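Arginase (PDB 4RHJ) is of unknown function, an arginase-like protein that has the arginase-deacetylase fold but evolved without the binuclear manganese cluster of true arginases. Local coordinates at residues E77-D82 with V93-V98; M150-K155 with K187-G192; D162-H167 with N235-F240. One frame throughout, in Å; residues are numbered along the deposited sequence. Where two conformers were deposited one is given.

In the fold
All three contacts build one parallel sheet and its covering helices. Interaction 1 pairs 77-81, an outermost strand within this chain, with strand 95-103. Interaction 3 pairs strands 163-168 and 239-244 further along the same sheet, and interaction 2 lays helix 148-157 against the entry to strand 190-196. Interaction 1 closes before the others open; its centre is about 28 Å from that of interaction 2 and 24 Å from that of 3. Interactions 2 and 3 alternate along the chain, with centres 10 Å apart. They touch where Ile-163 meets Val-151, Tyr-154 and Lys-191, which binds the helix layer to the sheet. Interaction 1 thus forms one margin; 2 and 3 form a helix-strand unit in the other half.

Interaction 1: residues E77-D82 with V93-V98; sequences ELTIHD and VMFMPV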
ATOM      1  N   GLU A  77      19.910  -3.480  18.009  1.00 31.20           N
ATOM      2  CA  GLU A  77      19.557  -4.846  17.624  1.00 35.05           C
ATOM      3  C   GLU A  77      18.871  -5.631  18.758  1.00 40.49           C
ATOM      4  O   GLU A  77      19.345  -5.617  19.898  1.00 25.52           O
ATOM      5  CB  GLU A  77      20.813  -5.593  17.135  1.00 43.22           C
ATOM      6  CG  GLU A  77      22.151  -5.113  17.725  1.00 33.50           C
ATOM      7  CD  GLU A  77      23.362  -5.835  17.124  1.00 34.95           C
ATOM      8  OE1 GLU A  77      24.324  -5.156  16.703  1.00 38.52           O
ATOM      9  OE2 GLU A  77      23.356  -7.082  17.075  1.00 34.68           O
ATOM     10  N   LEU A  78      17.760  -6.309  18.448  1.00 17.44           N
ATOM     11  CA  LEU A  78      17.074  -7.139  19.445  1.00 15.69           C
ATOM     12  C   LEU A  78      17.898  -8.384  19.781  1.00 31.11           C
ATOM     13  O   LEU A  78      18.573  -8.941  18.907  1.00 33.58           O
ATOM     14  CB  LEU A  78      15.683  -7.568  18.963  1.00 20.86           C
ATOM     15  CG  LEU A  78      14.556  -6.592  18.623  1.00 16.26           C
ATOM     16  CD1 LEU A  78      13.393  -7.383  18.070  1.00 30.03           C
ATOM     17  CD2 LEU A  78      14.105  -5.741  19.812  1.00 11.35           C
ATOM     18  N   THR A  79      17.850  -8.802  21.050  1.00 29.36           N
ATOM     19  CA  THR A  79      18.490 -10.037  21.512  1.00 34.74           C
ATOM     20  C   THR A  79      17.493 -10.851  22.371  1.00 21.21           C
ATOM     21  O   THR A  79      17.027 -10.376  23.399  1.00 30.68           O
ATOM     22  CB  THR A  79      19.817  -9.737  22.311  1.00 23.71           C
ATOM     23  OG1 THR A  79      19.553  -9.582  23.704  1.00 25.44           O
ATOM     24  CG2 THR A  79      20.494  -8.480  21.805  1.00 22.35           C
ATOM     25  N   ILE A  80      17.164 -12.072  21.944  1.00 24.25           N
ATOM     26  CA  ILE A  80      16.083 -12.855  22.568  1.00 23.86           C
ATOM     27  C   ILE A  80      16.551 -14.039  23.443  1.00 23.68           C
ATOM     28  O   ILE A  80      17.191 -14.980  22.963  1.00 21.87           O
ATOM     29  CB  ILE A  80      15.110 -13.400  21.483  1.00 36.17           C
ATOM     30  CG1 ILE A  80      14.505 -12.248  20.655  1.00 32.15           C
ATOM     31  CG2 ILE A  80      14.046 -14.323  22.099  1.00 33.52           C
ATOM     32  CD1 ILE A  80      13.496 -11.358  21.368  1.00 15.10           C
ATOM     33  N   HIS A  81      16.196 -13.972  24.728  1.00 35.26           N
ATOM     34  CA  HIS A  81      16.580 -14.957  25.753  1.00 29.92           C
ATOM     35  C   HIS A  81      15.381 -15.631  26.399  1.00 28.62           C
ATOM     36  O   HIS A  81      14.374 -14.990  26.704  1.00 26.70           O
ATOM     37  CB  HIS A  81      17.400 -14.303  26.864  1.00 26.80           C
ATOM     38  CG  HIS A  81      18.182 -13.118  26.415  1.00 23.11           C
ATOM     39  ND1 HIS A  81      19.454 -13.222  25.893  1.00 30.97           N
ATOM     40  CD2 HIS A  81      17.869 -11.804  26.380  1.00 28.11           C
ATOM     41  CE1 HIS A  81      19.896 -12.020  25.578  1.00 29.11           C
ATOM     42  NE2 HIS A  81      18.953 -11.142  25.864  1.00 18.46           N
ATOM     43  N   ASP A  82      15.514 -16.924  26.654  1.00 42.17           N
ATOM     44  CA  ASP A  82      14.425 -17.691  27.230  1.00 43.83           C
ATOM     45  C   ASP A  82      14.579 -17.871  28.757  1.00 25.60           C
ATOM     46  O   ASP A  82      13.586 -18.020  29.480  1.00 25.17           O
ATOM     47  CB  ASP A  82      14.328 -19.037  26.501  1.00 26.71           C
ATOM     48  CG  ASP A  82      13.995 -18.869  25.027  1.00 28.42           C
ATOM     49  OD1 ASP A  82      13.302 -17.888  24.674  1.00 28.58           O
ATOM     50  OD2 ASP A  82      14.425 -19.711  24.219  1.00 34.76           O
ATOM     51  N   VAL A  93      27.120   1.139  22.702  1.00 55.59           N
ATOM     52  CA  VAL A  93      26.815  -0.062  21.921  1.00 56.46           C
ATOM     53  C   VAL A  93      25.479  -0.666  22.340  1.00 55.39           C
ATOM     54  O   VAL A  93      25.307  -1.128  23.472  1.00 53.70           O
ATOM     55  CB  VAL A  93      27.902  -1.145  22.052  1.00 54.79           C
ATOM     56  CG1 VAL A  93      27.462  -2.419  21.325  1.00 53.35           C
ATOM     57  CG2 VAL A  93      29.214  -0.638  21.496  1.00 65.71           C
ATOM     58  N   MET A  94      24.546  -0.684  21.398  1.00 55.87           N
ATOM     59  CA  MET A  94      23.161  -0.978  21.699  1.00 20.41           C
ATOM     60  C   MET A  94      22.771  -2.423  21.384  1.00 33.38           C
ATOM     61  O   MET A  94      22.951  -2.917  20.270  1.00 26.20           O
ATOM     62  CB  MET A  94      22.266   0.003  20.935  1.00 29.37           C
ATOM     63  CG  MET A  94      22.819   1.445  20.877  1.00 46.02           C
ATOM     64  SD  MET A  94      22.741   2.377  22.441  1.00 51.47           S
ATOM     65  CE  MET A  94      23.114   4.039  21.897  1.00 56.50           C
ATOM     66  N   PHE A  95      22.274  -3.103  22.405  1.00 27.62           N
ATOM     67  CA  PHE A  95      21.521  -4.334  22.239  1.00 30.33           C
ATOM     68  C   PHE A  95      20.121  -4.027  22.746  1.00 22.84           C
ATOM     69  O   PHE A  95      19.878  -2.928  23.237  1.00 33.52           O
ATOM     70  CB  PHE A  95      22.153  -5.496  23.015  1.00 23.56           C
ATOM     71  CG  PHE A  95      23.154  -6.304  22.219  1.00 36.27           C
ATOM     72  CD1 PHE A  95      23.460  -5.978  20.908  1.00 44.59           C
ATOM     73  CD2 PHE A  95      23.777  -7.406  22.785  1.00 42.86           C
ATOM     74  CE1 PHE A  95      24.377  -6.728  20.185  1.00 34.17           C
ATOM     75  CE2 PHE A  95      24.691  -8.158  22.060  1.00 31.40           C
ATOM     76  CZ  PHE A  95      24.988  -7.814  20.759  1.00 24.93           C
ATOM     77  N   MET A  96      19.195  -4.967  22.609  1.00 20.22           N
ATOM     78  CA  MET A  96      17.876  -4.844  23.239  1.00 26.56           C
ATOM     79  C   MET A  96      17.356  -6.205  23.699  1.00 17.28           C
ATOM     80  O   MET A  96      16.526  -6.817  23.014  1.00 28.57           O
ATOM     81  CB  MET A  96      16.868  -4.212  22.288  1.00 30.73           C
ATOM     82  CG  MET A  96      16.431  -2.819  22.678  1.00 29.52           C
ATOM     83  SD  MET A  96      16.756  -1.705  21.321  1.00 31.54           S
ATOM     84  CE  MET A  96      16.143  -2.669  19.963  1.00 30.06           C
ATOM     85  N   PRO A  97      17.840  -6.671  24.865  1.00 20.28           N
ATOM     86  CA  PRO A  97      17.594  -8.003  25.428  1.00 23.99           C
ATOM     87  C   PRO A  97      16.136  -8.280  25.789  1.00 26.71           C
ATOM     88  O   PRO A  97      15.609  -7.724  26.746  1.00 30.76           O
ATOM     89  CB  PRO A  97      18.477  -8.010  26.685  1.00 26.41           C
ATOM     90  CG  PRO A  97      19.539  -7.020  26.410  1.00 23.00           C
ATOM     91  CD  PRO A  97      18.814  -5.927  25.684  1.00 38.07           C
ATOM     92  N   VAL A  98      15.495  -9.169  25.044  1.00 22.88           N
ATOM     93  CA  VAL A  98      14.094  -9.439  25.296  1.00 24.12           C
ATOM     94  C   VAL A  98      13.839 -10.873  25.741  1.00 18.17           C
ATOM     95  O   VAL A  98      14.320 -11.846  25.152  1.00 19.64           O
ATOM     96  CB  VAL A  98      13.236  -9.111  24.062  1.00 37.05           C
ATOM     97  CG1 VAL A  98      11.894  -9.832  24.122  1.00 23.98           C
ATOM     98  CG2 VAL A  98      13.043  -7.599  23.942  1.00 29.28           C
TER
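Chi1 of Thr-79 is 90°, which sets CG2 anti to the carbonyl carbon and over one face of the Phe-95 ring. The methyl lies 3.9 Å from the ring centroid, 29° off the normal, in a CH-pi contact. Glu-77 is extended beyond CG and crosses the same ring obliquely; OE2 comes 3.3 Å from Phe-95 CE1. The carboxylate and ring planes are 54° apart, and OE1 sits near the ring plane at the edge.

The backbones form parallel strands that pair Leu-78 with Met-96, Thr-79 with Pro-97 and Ile-80 with Val-98. Within this chain, strand 77-81 is an outermost strand of the parallel sheet of the arginase-deacetylase fold. Thr-79 is gripped through both its N and its O. Its N donates almost straight to Met-96 O, from above the carbonyl plane, and Val-98 N donates to Thr-79 O at 2.6 Å. His-81 N then donates to Val-98 O at 2.9 Å. The bond from Met-96 N to Glu-77 O is weak and bent. Pro-97 has no N-H to give, but its CA approaches Thr-79 O at 3.2 Å in a CA-H...O contact.

On the Thr-79 side of the sheet, the His-81 ring lies alongside Pro-97 and meets CB at its edge, NE2 to CB 3.3 Å. The other side is apolar. Leu-78 CD2 meets the bent end of Met-96 at CE, 3.7 Å away. Ile-80 CD1 rests on Val-98 CB and CG1.

Helix 303-316 covers this apolar side, with Ile-316 touching both Leu-78 and Val-98. Glu-77 also packs on Arg-206 of a second subunit. Strand 46-50 lies next to strand 95-103 in the sheet and packs Val-46 and Leu-48 against Val-98.

Interaction 2: residues M150-K155 with K187-G192; sequences MVEAYK and KGLLKG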
ATOM      1  N   MET A 150      -2.984  -5.065  31.709  1.00 24.49           N
ATOM      2  CA  MET A 150      -1.571  -4.704  31.864  1.00 28.50           C
ATOM      3  C   MET A 150      -1.369  -3.346  32.536  1.00 19.90           C
ATOM      4  O   MET A 150      -0.487  -3.180  33.393  1.00 18.43           O
ATOM      5  CB  MET A 150      -0.876  -4.706  30.496  1.00 28.05           C
ATOM      6  CG  MET A 150      -0.810  -6.079  29.807  1.00 25.19           C
ATOM      7  SD  MET A 150      -0.097  -5.970  28.149  1.00 19.03           S
ATOM      8  CE  MET A 150       1.600  -5.546  28.520  1.00 23.01           C
ATOM      9  N   VAL A 151      -2.181  -2.378  32.143  1.00 19.67           N
ATOM     10  CA  VAL A 151      -2.171  -1.084  32.805  1.00 16.69           C
ATOM     11  C   VAL A 151      -2.775  -1.182  34.216  1.00 20.64           C
ATOM     12  O   VAL A 151      -2.428  -0.396  35.094  1.00 24.59           O
ATOM     13  CB  VAL A 151      -2.922  -0.022  31.968  1.00 22.46           C
ATOM     14  CG1 VAL A 151      -4.302  -0.459  31.734  1.00 20.01           C
ATOM     15  CG2 VAL A 151      -2.919   1.341  32.661  1.00 20.50           C
ATOM     16  N   GLU A 152      -3.651  -2.158  34.463  1.00 28.63           N
ATOM     17  CA  GLU A 152      -4.214  -2.305  35.812  1.00 25.06           C
ATOM     18  C   GLU A 152      -3.271  -3.002  36.793  1.00 24.55           C
ATOM     19  O   GLU A 152      -3.329  -2.740  37.995  1.00 19.36           O
ATOM     20  CB  GLU A 152      -5.550  -3.033  35.759  1.00 26.53           C
ATOM     21  CG  GLU A 152      -6.691  -2.093  35.426  1.00 22.02           C
ATOM     22  CD  GLU A 152      -8.026  -2.662  35.765  1.00 24.64           C
ATOM     23  OE1 GLU A 152      -8.215  -3.874  35.546  1.00 32.29           O
ATOM     24  OE2 GLU A 152      -8.884  -1.898  36.246  1.00 30.75           O
ATOM     25  N   ALA A 153      -2.403  -3.868  36.276  1.00 19.63           N
ATOM     26  CA  ALA A 153      -1.302  -4.442  37.045  1.00 13.35           C
ATOM     27  C   ALA A 153      -0.275  -3.386  37.437  1.00 32.38           C
ATOM     28  O   ALA A 153       0.426  -3.523  38.440  1.00 24.16           O
ATOM     29  CB  ALA A 153      -0.642  -5.506  36.266  1.00 19.24           C
ATOM     30  N   TYR A 154      -0.187  -2.339  36.623  1.00 26.52           N
ATOM     31  CA  TYR A 154       0.780  -1.261  36.832  1.00 27.97           C
ATOM     32  C   TYR A 154       0.314  -0.323  37.925  1.00 26.41           C
ATOM     33  O   TYR A 154       1.089   0.076  38.798  1.00 25.12           O
ATOM     34  CB  TYR A 154       1.004  -0.472  35.534  1.00 39.67           C
ATOM     35  CG  TYR A 154       2.207   0.434  35.583  1.00 25.04           C
ATOM     36  CD1 TYR A 154       2.152   1.661  36.226  1.00 26.75           C
ATOM     37  CD2 TYR A 154       3.399   0.057  34.993  1.00 30.60           C
ATOM     38  CE1 TYR A 154       3.249   2.479  36.280  1.00 38.67           C
ATOM     39  CE2 TYR A 154       4.507   0.873  35.043  1.00 25.75           C
ATOM     40  CZ  TYR A 154       4.427   2.078  35.686  1.00 28.88           C
ATOM     41  OH  TYR A 154       5.531   2.888  35.734  1.00 26.93           O
ATOM     42  N   LYS A 155      -0.962   0.036  37.853  1.00 25.47           N
ATOM     43  CA  LYS A 155      -1.568   0.945  38.808  1.00 24.87           C
ATOM     44  C   LYS A 155      -1.762   0.271  40.165  1.00 21.54           C
ATOM     45  O   LYS A 155      -1.839   0.931  41.194  1.00 32.06           O
ATOM     46  CB  LYS A 155      -2.903   1.455  38.270  1.00 34.49           C
ATOM     47  CG  LYS A 155      -3.351   2.775  38.870  1.00 47.21           C
ATOM     48  CD  LYS A 155      -2.383   3.894  38.535  1.00 34.41           C
ATOM     49  CE  LYS A 155      -2.968   5.233  38.914  1.00 30.50           C
ATOM     50  NZ  LYS A 155      -2.053   6.331  38.556  1.00 36.51           N
ATOM     51  N   LYS A 187     -12.400   4.396  35.316  1.00 40.06           N
ATOM     52  CA  LYS A 187     -11.788   3.975  36.570  1.00 28.59           C
ATOM     53  C   LYS A 187     -10.807   5.035  37.059  1.00 28.23           C
ATOM     54  O   LYS A 187     -10.197   4.889  38.118  1.00 30.93           O
ATOM     55  CB  LYS A 187     -11.089   2.622  36.408  1.00 25.50           C
ATOM     56  CG  LYS A 187     -11.951   1.439  36.871  1.00 42.00           C
ATOM     57  CD  LYS A 187     -11.206   0.108  36.813  1.00 31.37           C
ATOM     58  CE  LYS A 187     -11.826  -0.924  37.770  1.00 51.85           C
ATOM     59  NZ  LYS A 187     -11.516  -0.650  39.214  1.00 23.44           N
ATOM     60  N   GLY A 188     -10.677   6.109  36.284  1.00 32.81           N
ATOM     61  CA  GLY A 188      -9.780   7.198  36.614  1.00 21.17           C
ATOM     62  C   GLY A 188      -8.364   6.726  36.843  1.00 15.32           C
ATOM     63  O   GLY A 188      -7.648   7.258  37.687  1.00 34.47           O
ATOM     64  N   LEU A 189      -7.970   5.701  36.104  1.00 20.52           N
ATOM     65  CA  LEU A 189      -6.601   5.208  36.125  1.00 26.35           C
ATOM     66  C   LEU A 189      -5.816   5.999  35.095  1.00 25.51           C
ATOM     67  O   LEU A 189      -4.610   6.178  35.197  1.00 24.72           O
ATOM     68  CB  LEU A 189      -6.555   3.704  35.825  1.00 28.86           C
ATOM     69  CG  LEU A 189      -7.343   2.774  36.763  1.00 25.12           C
ATOM     70  CD1 LEU A 189      -7.210   1.332  36.324  1.00 39.11           C
ATOM     71  CD2 LEU A 189      -6.891   2.917  38.207  1.00 40.64           C
ATOM     72  N   LEU A 190      -6.548   6.505  34.112  1.00 32.01           N
ATOM     73  CA  LEU A 190      -5.971   7.216  32.989  1.00 32.58           C
ATOM     74  C   LEU A 190      -5.993   8.717  33.202  1.00 41.05           C
ATOM     75  O   LEU A 190      -7.062   9.322  33.288  1.00 48.44           O
ATOM     76  CB  LEU A 190      -6.724   6.858  31.711  1.00 23.80           C
ATOM     77  CG  LEU A 190      -5.977   5.929  30.767  1.00 24.81           C
ATOM     78  CD1 LEU A 190      -5.145   4.929  31.552  1.00 31.37           C
ATOM     79  CD2 LEU A 190      -6.938   5.229  29.821  1.00 24.30           C
ATOM     80  N   LYS A 191      -4.812   9.318  33.278  1.00 36.24           N
ATOM     81  CA  LYS A 191      -4.719  10.767  33.398  1.00 49.86           C
ATOM     82  C   LYS A 191      -4.767  11.414  32.004  1.00 38.66           C
ATOM     83  O   LYS A 191      -4.670  12.635  31.873  1.00 31.14           O
ATOM     84  CB  LYS A 191      -3.442  11.168  34.142  1.00 42.67           C
ATOM     85  CG  LYS A 191      -3.614  12.310  35.143  1.00 44.70           C
ATOM     86  CD  LYS A 191      -4.238  11.840  36.460  1.00 45.43           C
ATOM     87  CE  LYS A 191      -4.170  12.939  37.525  1.00 46.88           C
ATOM     88  NZ  LYS A 191      -4.731  12.552  38.860  1.00 29.52           N
ATOM     89  N   GLY A 192      -4.919  10.588  30.967  1.00 36.10           N
ATOM     90  CA  GLY A 192      -5.044  11.085  29.605  1.00 32.26           C
ATOM     91  C   GLY A 192      -5.004  10.021  28.521  1.00 23.44           C
ATOM     92  O   GLY A 192      -4.351   8.999  28.688  1.00 21.87           O
TER
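Helix 148-157 packs here against the corner where helix 180-186 gives way to strand 190-196, in the helical layer of an alpha/beta fold. Gly-188 closes helix 180-186 with a Schellman motif and positive phi, and Leu-189 follows directly. Leu-189 fills the contact by dividing its two methyls between neighbouring turns. CD1 meets Glu-152 CG at 3.6 Å, crossing that chain at about a right angle. CD2 meets Lys-155 CG, also at 3.6 Å, and the two side chains run antiparallel alongside each other. Lys-155 has CG anti to its backbone nitrogen and a bend at chi2 (63°), and its CE passes near Leu-189 O.

Lys-187 brings its methylene chain across the Glu-152 carboxylate, with CD 3.1 Å from OE2. Any attraction between the charges is probably weak, since Lys-187 NZ stays 4.2 Å from Glu-152 OE2, too long for a salt bridge. Glu-152 OE1 is instead hydrogen-bonded to Tyr-120 OH. Deeper in, Val-151 CG2 approaches Leu-190 CD1 at 4.4 Å. Leu-184 of helix 180-186 also packs on Val-151, Glu-152 and Leu-190. Helices laid beside the sheet in this way belong to the three-layer alpha/beta/alpha fold of the arginase-deacetylase family.

Interaction 3: residues D162-H167 with N235-F240; sequences DIVIVH and NDYPVF
Val-164 and Phe-240 join two neighbouring parallel strands of the central sheet of the arginase-deacetylase fold. Val-164 is paired with Val-239, and Ile-165 with Phe-240. Three backbone bonds tie them, all nearly straight at the hydrogen. Val-164 N donates to Pro-238 O at 3.2 Å, in line with the carbonyl. Phe-240 N then donates to Val-164 O, tilted 21° from the carbonyl plane. Val-166 N gives the third, to Phe-240 O, 3.1 Å away. Val-164 and Phe-240 therefore each use both N and O across this pair. On the side of strand 190-196, Ile-165 N faces Gly-192 O in a probable hydrogen bond, and Ile-165 is also backbone-bonded to Val-194.

Pairing stops at the proline. Pro-238 has no N-H, and its CD lies 3.2 Å from Asp-162 O, an acceptor that is buried and has no hydrogen-bond partner in the model. Just before it, Asn-235 OD1 takes a weak bond from Tyr-237 N, and Asn-235 ND2 gives a weak one to Arg-277 O. At the far end, His-167 NE2 is hydrogen-bonded to Tyr-287 OH.

Phe-240 has CG anti to its backbone nitrogen, and this chi1 of -177° sends the ring toward Met-150 of helix 148-157. Its CB packs beside Ile-165, which has two conformers. Farther along the same strand, Asp-244 binds manganese in another structure of this protein. On the other face, Val-164 CG1 touches Tyr-237 CB, and Val-166 CG2 meets Val-239 CG1. Asp-162 lies alongside the tyrosine, its CB at the ring edge, 3.7 Å from Tyr-237 CD1.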
ATOM      1  N   ASP A 162       1.171   8.343  37.360  1.00 29.04           N
ATOM      2  CA  ASP A 162       0.171   8.735  36.368  1.00 41.72           C
ATOM      3  C   ASP A 162       0.365   7.971  35.054  1.00 37.29           C
ATOM      4  O   ASP A 162       1.402   8.106  34.412  1.00 48.21           O
ATOM      5  CB  ASP A 162       0.245  10.240  36.104  1.00 42.70           C
ATOM      6  CG  ASP A 162      -0.125  11.067  37.315  1.00 39.37           C
ATOM      7  OD1 ASP A 162      -0.961  10.600  38.120  1.00 39.21           O
ATOM      8  OD2 ASP A 162       0.417  12.190  37.455  1.00 41.98           O
ATOM      9  N   ILE A 163      -0.621   7.176  34.651  1.00 33.18           N
ATOM     10  CA  ILE A 163      -0.511   6.413  33.407  1.00 38.31           C
ATOM     11  C   ILE A 163      -1.316   7.031  32.274  1.00 32.14           C
ATOM     12  O   ILE A 163      -2.516   7.241  32.403  1.00 25.14           O
ATOM     13  CB  ILE A 163      -0.987   4.963  33.582  1.00 23.14           C
ATOM     14  CG1 ILE A 163      -0.230   4.282  34.728  1.00 29.94           C
ATOM     15  CG2 ILE A 163      -0.852   4.206  32.263  1.00 34.47           C
ATOM     16  CD1 ILE A 163      -0.723   2.889  35.052  1.00 27.64           C
ATOM     17  N   VAL A 164      -0.653   7.318  31.162  1.00 37.79           N
ATOM     18  CA  VAL A 164      -1.373   7.757  29.977  1.00 23.99           C
ATOM     19  C   VAL A 164      -1.276   6.672  28.929  1.00 22.18           C
ATOM     20  O   VAL A 164      -0.506   5.732  29.081  1.00 29.97           O
ATOM     21  CB  VAL A 164      -0.837   9.079  29.422  1.00 31.98           C
ATOM     22  CG1 VAL A 164      -0.535  10.037  30.562  1.00 32.43           C
ATOM     23  CG2 VAL A 164       0.396   8.843  28.564  1.00 28.33           C
ATOM     24  N   ILE A 165      -2.071   6.799  27.878  1.00 17.31           N
ATOM     25  CA  ILE A 165      -2.119   5.794  26.824  0.50 26.16           C
ATOM     26  C   ILE A 165      -2.056   6.446  25.451  1.00 15.70           C
ATOM     27  O   ILE A 165      -2.761   7.408  25.187  1.00 23.54           O
ATOM     28  CB  ILE A 165      -3.399   4.926  26.924  0.50 20.82           C
ATOM     29  CG1 ILE A 165      -3.367   4.070  28.193  0.50 27.48           C
ATOM     30  CG2 ILE A 165      -3.540   4.031  25.710  0.50 26.18           C
ATOM     31  CD1 ILE A 165      -4.464   3.049  28.265  0.50 20.91           C
ATOM     32  N   VAL A 166      -1.195   5.926  24.585  1.00 20.76           N
ATOM     33  CA  VAL A 166      -1.179   6.357  23.188  1.00 15.13           C
ATOM     34  C   VAL A 166      -1.865   5.276  22.336  1.00 21.70           C
ATOM     35  O   VAL A 166      -1.283   4.221  22.095  1.00 20.34           O
ATOM     36  CB  VAL A 166       0.249   6.629  22.686  1.00 16.53           C
ATOM     37  CG1 VAL A 166       0.239   6.966  21.207  1.00 20.53           C
ATOM     38  CG2 VAL A 166       0.861   7.776  23.448  1.00 17.52           C
ATOM     39  N   HIS A 167      -3.107   5.530  21.906  1.00 20.16           N
ATOM     40  CA  HIS A 167      -3.928   4.490  21.256  1.00 24.55           C
ATOM     41  C   HIS A 167      -4.045   4.672  19.741  1.00 15.09           C
ATOM     42  O   HIS A 167      -4.576   5.665  19.250  1.00 16.44           O
ATOM     43  CB  HIS A 167      -5.344   4.420  21.881  1.00 13.87           C
ATOM     44  CG  HIS A 167      -6.228   3.362  21.279  1.00 22.09           C
ATOM     45  ND1 HIS A 167      -7.475   3.640  20.762  1.00 28.42           N
ATOM     46  CD2 HIS A 167      -6.032   2.032  21.085  1.00 13.02           C
ATOM     47  CE1 HIS A 167      -8.016   2.526  20.293  1.00 22.03           C
ATOM     48  NE2 HIS A 167      -7.161   1.540  20.480  1.00 18.54           N
ATOM     49  N   ASN A 235       6.235  14.680  27.192  1.00 46.79           N
ATOM     50  CA  ASN A 235       5.626  14.548  28.516  1.00 55.01           C
ATOM     51  C   ASN A 235       6.525  13.757  29.456  1.00 35.08           C
ATOM     52  O   ASN A 235       7.366  12.983  29.012  1.00 26.76           O
ATOM     53  CB  ASN A 235       4.250  13.883  28.418  1.00 46.01           C
ATOM     54  CG  ASN A 235       4.328  12.493  27.844  1.00 19.66           C
ATOM     55  OD1 ASN A 235       4.400  11.510  28.567  1.00 25.81           O
ATOM     56  ND2 ASN A 235       4.343  12.410  26.535  1.00 33.59           N
ATOM     57  N   ASP A 236       6.321  13.950  30.755  1.00 34.67           N
ATOM     58  CA  ASP A 236       7.031  13.200  31.775  1.00 31.20           C
ATOM     59  C   ASP A 236       6.142  12.093  32.346  1.00 28.28           C
ATOM     60  O   ASP A 236       6.447  11.528  33.397  1.00 33.85           O
ATOM     61  CB  ASP A 236       7.503  14.140  32.892  1.00 27.55           C
ATOM     62  CG  ASP A 236       8.312  15.318  32.362  1.00 34.74           C
ATOM     63  OD1 ASP A 236       8.199  15.618  31.156  1.00 34.71           O
ATOM     64  OD2 ASP A 236       9.056  15.946  33.145  1.00 29.81           O
ATOM     65  N   TYR A 237       5.039  11.801  31.649  1.00 39.98           N
ATOM     66  CA  TYR A 237       4.050  10.803  32.078  1.00 45.23           C
ATOM     67  C   TYR A 237       4.279   9.444  31.421  1.00 34.34           C
ATOM     68  O   TYR A 237       4.281   9.364  30.196  1.00 26.44           O
ATOM     69  CB  TYR A 237       2.628  11.283  31.752  1.00 31.60           C
ATOM     70  CG  TYR A 237       2.247  12.581  32.410  1.00 19.58           C
ATOM     71  CD1 TYR A 237       1.631  12.599  33.653  1.00 32.07           C
ATOM     72  CD2 TYR A 237       2.509  13.793  31.794  1.00 33.28           C
ATOM     73  CE1 TYR A 237       1.286  13.794  34.263  1.00 37.49           C
ATOM     74  CE2 TYR A 237       2.169  14.992  32.391  1.00 37.63           C
ATOM     75  CZ  TYR A 237       1.558  14.988  33.627  1.00 37.00           C
ATOM     76  OH  TYR A 237       1.219  16.179  34.230  1.00 38.58           O
ATOM     77  N   PRO A 238       4.458   8.376  32.237  1.00 29.85           N
ATOM     78  CA  PRO A 238       4.677   6.981  31.815  1.00 30.65           C
ATOM     79  C   PRO A 238       3.717   6.514  30.719  1.00 19.77           C
ATOM     80  O   PRO A 238       2.512   6.651  30.866  1.00 22.37           O
ATOM     81  CB  PRO A 238       4.444   6.191  33.106  1.00 25.37           C
ATOM     82  CG  PRO A 238       4.870   7.123  34.167  1.00 34.50           C
ATOM     83  CD  PRO A 238       4.453   8.494  33.707  1.00 27.40           C
ATOM     84  N   VAL A 239       4.248   5.963  29.636  1.00 14.91           N
ATOM     85  CA  VAL A 239       3.427   5.658  28.479  1.00 12.16           C
ATOM     86  C   VAL A 239       3.091   4.172  28.329  1.00 18.66           C
ATOM     87  O   VAL A 239       3.968   3.331  28.285  1.00 23.33           O
ATOM     88  CB  VAL A 239       4.096   6.135  27.151  1.00 27.93           C
ATOM     89  CG1 VAL A 239       3.175   5.873  25.978  1.00 10.11           C
ATOM     90  CG2 VAL A 239       4.435   7.618  27.203  1.00 32.50           C
ATOM     91  N   PHE A 240       1.803   3.870  28.261  1.00 15.10           N
ATOM     92  CA  PHE A 240       1.330   2.584  27.766  1.00 15.36           C
ATOM     93  C   PHE A 240       1.169   2.740  26.271  1.00 14.85           C
ATOM     94  O   PHE A 240       0.672   3.757  25.797  1.00 19.32           O
ATOM     95  CB  PHE A 240       0.002   2.184  28.420  1.00 21.11           C
ATOM     96  CG  PHE A 240      -0.511   0.824  28.008  1.00 34.05           C
ATOM     97  CD1 PHE A 240      -0.421  -0.264  28.872  1.00 30.89           C
ATOM     98  CD2 PHE A 240      -1.106   0.632  26.763  1.00 19.38           C
ATOM     99  CE1 PHE A 240      -0.896  -1.524  28.493  1.00 29.59           C
ATOM    100  CE2 PHE A 240      -1.574  -0.623  26.383  1.00 23.54           C
ATOM    101  CZ  PHE A 240      -1.472  -1.696  27.250  1.00 16.81           C
TER